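Local structure of uncharacterized conserved protein YjbQ/UPF0047 family, ortholog yugU B.subtilis (Clostridium acetobutylicum, 1VMH) at residues A[49-63]-A[99-113]. The protein is of unknown function, belongs to the conserved UPF0047 (YjbQ) family and assembles as a trimer with a bound sodium ion. Numbering follows the deposited sequence.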
# COMPACT_ATOMS: atom_id res chain seq x y z
N MET A 49 11.23 7.64 11.27
CA MET A 49 10.41 7.39 10.12
C MET A 49 9.73 8.68 9.67
O MET A 49 9.33 9.51 10.48
CB MET A 49 9.29 6.39 10.50
CG MET A 49 9.73 4.98 10.79
SD MET A 49 10.59 4.15 9.44
CE MET A 49 9.40 4.28 8.15
N ALA A 50 9.59 8.82 8.36
CA ALA A 50 8.76 9.89 7.78
C ALA A 50 7.51 9.24 7.23
O ALA A 50 7.60 8.30 6.44
CB ALA A 50 9.51 10.55 6.66
N VAL A 51 6.35 9.74 7.65
CA VAL A 51 5.07 9.26 7.15
C VAL A 51 4.44 10.35 6.32
O VAL A 51 4.42 11.50 6.78
CB VAL A 51 4.13 8.89 8.35
CG1 VAL A 51 2.77 8.44 7.82
CG2 VAL A 51 4.75 7.80 9.20
N VAL A 52 4.01 10.01 5.09
CA VAL A 52 3.48 10.93 4.14
C VAL A 52 2.06 10.49 3.82
O VAL A 52 1.88 9.39 3.33
CB VAL A 52 4.32 10.92 2.84
CG1 VAL A 52 3.81 11.92 1.84
CG2 VAL A 52 5.79 11.19 3.15
N PHE A 53 1.06 11.30 4.14
CA PHE A 53 -0.36 10.90 4.09
C PHE A 53 -1.17 11.85 3.17
O PHE A 53 -1.03 13.10 3.27
CB PHE A 53 -0.97 10.93 5.50
CG PHE A 53 -2.39 10.39 5.58
CD1 PHE A 53 -3.48 11.22 5.35
CD2 PHE A 53 -2.62 9.06 5.90
CE1 PHE A 53 -4.76 10.71 5.44
CE2 PHE A 53 -3.89 8.57 5.95
CZ PHE A 53 -4.94 9.37 5.70
N CYS A 54 -2.01 11.26 2.31
CA CYS A 54 -2.87 12.02 1.43
C CYS A 54 -4.29 12.02 1.95
O CYS A 54 -4.94 10.95 1.98
CB CYS A 54 -2.82 11.43 0.04
SG CYS A 54 -3.92 12.21 -1.09
N PRO A 55 -4.82 13.17 2.35
CA PRO A 55 -6.20 13.22 2.88
C PRO A 55 -7.30 13.23 1.83
O PRO A 55 -8.50 13.39 2.20
CB PRO A 55 -6.21 14.54 3.66
CG PRO A 55 -5.29 15.41 2.87
CD PRO A 55 -4.18 14.50 2.36
N HIS A 56 -6.97 13.05 0.56
CA HIS A 56 -7.91 13.11 -0.55
C HIS A 56 -8.21 11.71 -1.06
O HIS A 56 -7.29 10.96 -1.34
CB HIS A 56 -7.29 13.93 -1.66
CG HIS A 56 -6.88 15.29 -1.20
ND1 HIS A 56 -7.80 16.26 -0.86
CD2 HIS A 56 -5.66 15.86 -1.05
CE1 HIS A 56 -7.15 17.36 -0.49
NE2 HIS A 56 -5.86 17.14 -0.61
N THR A 57 -9.47 11.38 -1.25
CA THR A 57 -9.87 10.05 -1.69
C THR A 57 -9.71 9.80 -3.19
O THR A 57 -9.92 8.68 -3.62
CB THR A 57 -11.27 9.75 -1.24
OG1 THR A 57 -12.15 10.72 -1.79
CG2 THR A 57 -11.36 9.76 0.28
N THR A 58 -9.33 10.84 -3.94
CA THR A 58 -9.08 10.74 -5.39
C THR A 58 -7.63 11.05 -5.73
O THR A 58 -7.29 11.35 -6.88
CB THR A 58 -10.02 11.61 -6.16
OG1 THR A 58 -9.96 12.92 -5.60
CG2 THR A 58 -11.44 11.07 -6.07
N ALA A 59 -6.75 10.90 -4.74
CA ALA A 59 -5.32 11.00 -4.93
C ALA A 59 -4.65 10.03 -3.93
O ALA A 59 -5.29 9.49 -3.04
CB ALA A 59 -4.84 12.40 -4.77
N GLY A 60 -3.36 9.83 -4.09
CA GLY A 60 -2.63 8.93 -3.22
C GLY A 60 -1.16 9.30 -3.18
O GLY A 60 -0.75 10.39 -3.60
N ILE A 61 -0.39 8.40 -2.57
CA ILE A 61 1.07 8.56 -2.44
C ILE A 61 1.73 7.29 -2.94
O ILE A 61 1.28 6.19 -2.62
CB ILE A 61 1.50 8.78 -0.97
CG1 ILE A 61 0.70 9.91 -0.30
CG2 ILE A 61 3.00 9.02 -0.88
CD1 ILE A 61 0.91 11.32 -0.78
N THR A 62 2.78 7.41 -3.73
CA THR A 62 3.57 6.25 -4.09
C THR A 62 5.04 6.59 -4.10
O THR A 62 5.40 7.75 -3.99
CB THR A 62 3.19 5.67 -5.47
OG1 THR A 62 3.71 4.31 -5.57
CG2 THR A 62 3.69 6.51 -6.60
N ILE A 63 5.91 5.60 -4.21
CA ILE A 63 7.38 5.83 -4.29
C ILE A 63 7.82 5.13 -5.55
O ILE A 63 7.52 3.94 -5.71
CB ILE A 63 8.09 5.30 -3.04
CG1 ILE A 63 7.60 6.09 -1.80
CG2 ILE A 63 9.59 5.36 -3.15
CD1 ILE A 63 8.21 5.74 -0.45
N HIS A 99 -10.97 7.23 -7.61
CA HIS A 99 -11.08 6.56 -6.32
C HIS A 99 -10.36 5.19 -6.34
O HIS A 99 -9.69 4.80 -5.36
CB HIS A 99 -12.55 6.36 -5.92
CG HIS A 99 -13.24 7.61 -5.49
ND1 HIS A 99 -13.00 8.22 -4.28
CD2 HIS A 99 -14.17 8.38 -6.11
CE1 HIS A 99 -13.75 9.30 -4.17
NE2 HIS A 99 -14.48 9.42 -5.26
N ILE A 100 -10.50 4.47 -7.47
CA ILE A 100 -9.88 3.15 -7.59
C ILE A 100 -8.37 3.29 -7.61
O ILE A 100 -7.66 2.60 -6.89
CB ILE A 100 -10.34 2.44 -8.87
CG1 ILE A 100 -11.82 2.06 -8.76
CG2 ILE A 100 -9.51 1.20 -9.13
CD1 ILE A 100 -12.44 1.81 -10.09
N LYS A 101 -7.88 4.17 -8.46
CA LYS A 101 -6.45 4.33 -8.58
C LYS A 101 -5.81 4.84 -7.29
O LYS A 101 -4.70 4.44 -6.94
CB LYS A 101 -6.11 5.22 -9.77
CG LYS A 101 -6.50 4.56 -11.08
CD LYS A 101 -6.16 5.35 -12.35
CE LYS A 101 -6.93 6.60 -12.50
NZ LYS A 101 -6.67 7.29 -13.88
N ALA A 102 -6.51 5.72 -6.60
CA ALA A 102 -6.06 6.19 -5.30
C ALA A 102 -5.84 5.01 -4.33
O ALA A 102 -4.80 4.94 -3.63
CB ALA A 102 -7.07 7.20 -4.74
N SER A 103 -6.79 4.08 -4.26
CA SER A 103 -6.66 2.93 -3.34
C SER A 103 -5.52 2.04 -3.78
O SER A 103 -4.82 1.44 -2.94
CB SER A 103 -7.95 2.12 -3.23
OG SER A 103 -8.78 2.61 -2.19
N LEU A 104 -5.32 1.93 -5.10
CA LEU A 104 -4.23 1.10 -5.61
C LEU A 104 -2.86 1.64 -5.30
O LEU A 104 -1.91 0.86 -5.02
CB LEU A 104 -4.35 0.89 -7.12
CG LEU A 104 -5.54 0.07 -7.63
CD1 LEU A 104 -5.69 0.10 -9.15
CD2 LEU A 104 -5.49 -1.35 -7.18
N MET A 105 -2.68 2.95 -5.37
CA MET A 105 -1.40 3.56 -4.99
C MET A 105 -1.21 3.52 -3.48
O MET A 105 -0.12 3.23 -2.97
CB MET A 105 -1.30 5.00 -5.50
CG MET A 105 -1.29 5.13 -7.01
SD MET A 105 0.12 4.35 -7.82
CE MET A 105 -0.56 2.74 -8.23
N GLY A 106 -2.26 3.85 -2.74
CA GLY A 106 -2.22 3.97 -1.32
C GLY A 106 -2.44 5.37 -0.79
O GLY A 106 -2.15 6.37 -1.45
N SER A 107 -2.96 5.43 0.43
CA SER A 107 -3.24 6.68 1.13
C SER A 107 -2.02 7.26 1.83
O SER A 107 -2.00 8.45 2.11
CB SER A 107 -4.38 6.46 2.14
OG SER A 107 -4.06 5.40 3.05
N SER A 108 -0.98 6.46 2.04
CA SER A 108 0.25 6.93 2.66
C SER A 108 1.40 6.06 2.26
O SER A 108 1.24 4.92 1.79
CB SER A 108 0.12 6.93 4.19
OG SER A 108 0.13 5.61 4.70
N GLN A 109 2.59 6.62 2.40
CA GLN A 109 3.79 5.83 2.37
C GLN A 109 4.70 6.30 3.51
O GLN A 109 4.58 7.41 4.07
CB GLN A 109 4.50 5.92 1.02
CG GLN A 109 3.64 5.53 -0.17
CD GLN A 109 3.22 4.09 -0.18
OE1 GLN A 109 3.80 3.25 0.51
NE2 GLN A 109 2.22 3.77 -1.02
N GLN A 110 5.70 5.47 3.80
CA GLN A 110 6.66 5.79 4.86
C GLN A 110 8.06 5.46 4.42
O GLN A 110 8.29 4.56 3.59
CB GLN A 110 6.27 5.23 6.21
CG GLN A 110 6.24 3.76 6.32
CD GLN A 110 5.88 3.33 7.76
OE1 GLN A 110 5.98 4.11 8.76
NE2 GLN A 110 5.43 2.11 7.85
N ILE A 111 9.01 6.26 4.92
CA ILE A 111 10.40 6.19 4.52
C ILE A 111 11.24 6.22 5.80
O ILE A 111 10.99 7.01 6.72
CB ILE A 111 10.76 7.37 3.59
CG1 ILE A 111 9.77 7.47 2.42
CG2 ILE A 111 12.20 7.25 3.08
CD1 ILE A 111 8.58 8.36 2.68
N ILE A 112 12.27 5.40 5.84
CA ILE A 112 13.18 5.36 6.95
C ILE A 112 14.04 6.60 6.90
O ILE A 112 14.48 7.06 5.81
CB ILE A 112 14.05 4.12 6.87
CG1 ILE A 112 13.19 2.86 7.06
CG2 ILE A 112 15.16 4.15 7.93
CD1 ILE A 112 13.83 1.55 6.47
N ILE A 113 14.29 7.17 8.08
CA ILE A 113 15.24 8.24 8.26
C ILE A 113 16.46 7.64 8.97
O ILE A 113 16.32 7.03 10.04
CB ILE A 113 14.66 9.39 9.11
CG1 ILE A 113 13.42 9.98 8.44
CG2 ILE A 113 15.70 10.47 9.33
CD1 ILE A 113 12.57 10.81 9.40
O HOH W 1 -5.33 6.80 -1.51
O HOH W 2 2.34 2.65 -4.05
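Gln109 meets Ile61 where strand 59-63 packs on the face of strand 108-113 that carries Gln109 and Ile111. The Gln109 backbone pairs with Val52 in the antiparallel sheet. CB of Gln109 lies against Ile61 CG2 and Ile63 CD1. CG packs 3.6 Å from Ile61 CG2 and 3.5 Å from Ile61 O, the two side chains passing antiparallel to one another. A bend about the CB-CG bond (chi2 -65°) turns the amide toward the Ile61 carbonyl, with CD near its oxygen. At the tip, NE2 donates to Ile61 O at 3.0 Å. The bond is nearly straight at the hydrogen, and the acceptor lies in the Gln109 amide plane, but NE2 stands above the carbonyl plane of Ile61.

Strand 49-53 is joined more regularly. Ala50 and Ile111 exchange two backbone bonds, as do Val52 and Gln109, and Cys54 N extends the series to Ser107 O at 2.8 Å. The Met49 chain is bent about chi2 and chi3, which sets CE 3.5 Å from both Gln110 OE1 and Ile111 O. Gln110 bonds to Gln110 of neighbouring subunits.

Gly106 has a positive phi that ends helix 99-105, and its O accepts from Ile61 N at 2.9 Å. Ala102 CB touches Thr57 O and Ala59 O, 3.4 Å from each. At the far end, Thr58 CG2 makes a CH-pi contact over the centre of the His99 ring, 3.5 Å from its centroid. Leu104 O of this helix binds the sodium ion together with Leu104 O of the two other subunits.

The chemistry is mixed: backbone bonds fix the register with strand 49-53. Strand 59-63 belongs to a different sheet: Ile61 N ties it to the turn at Gly106, and Gln109 NE2 ties it to strand 108-113. This buried contact couples the two sheets beside the sodium-binding helix.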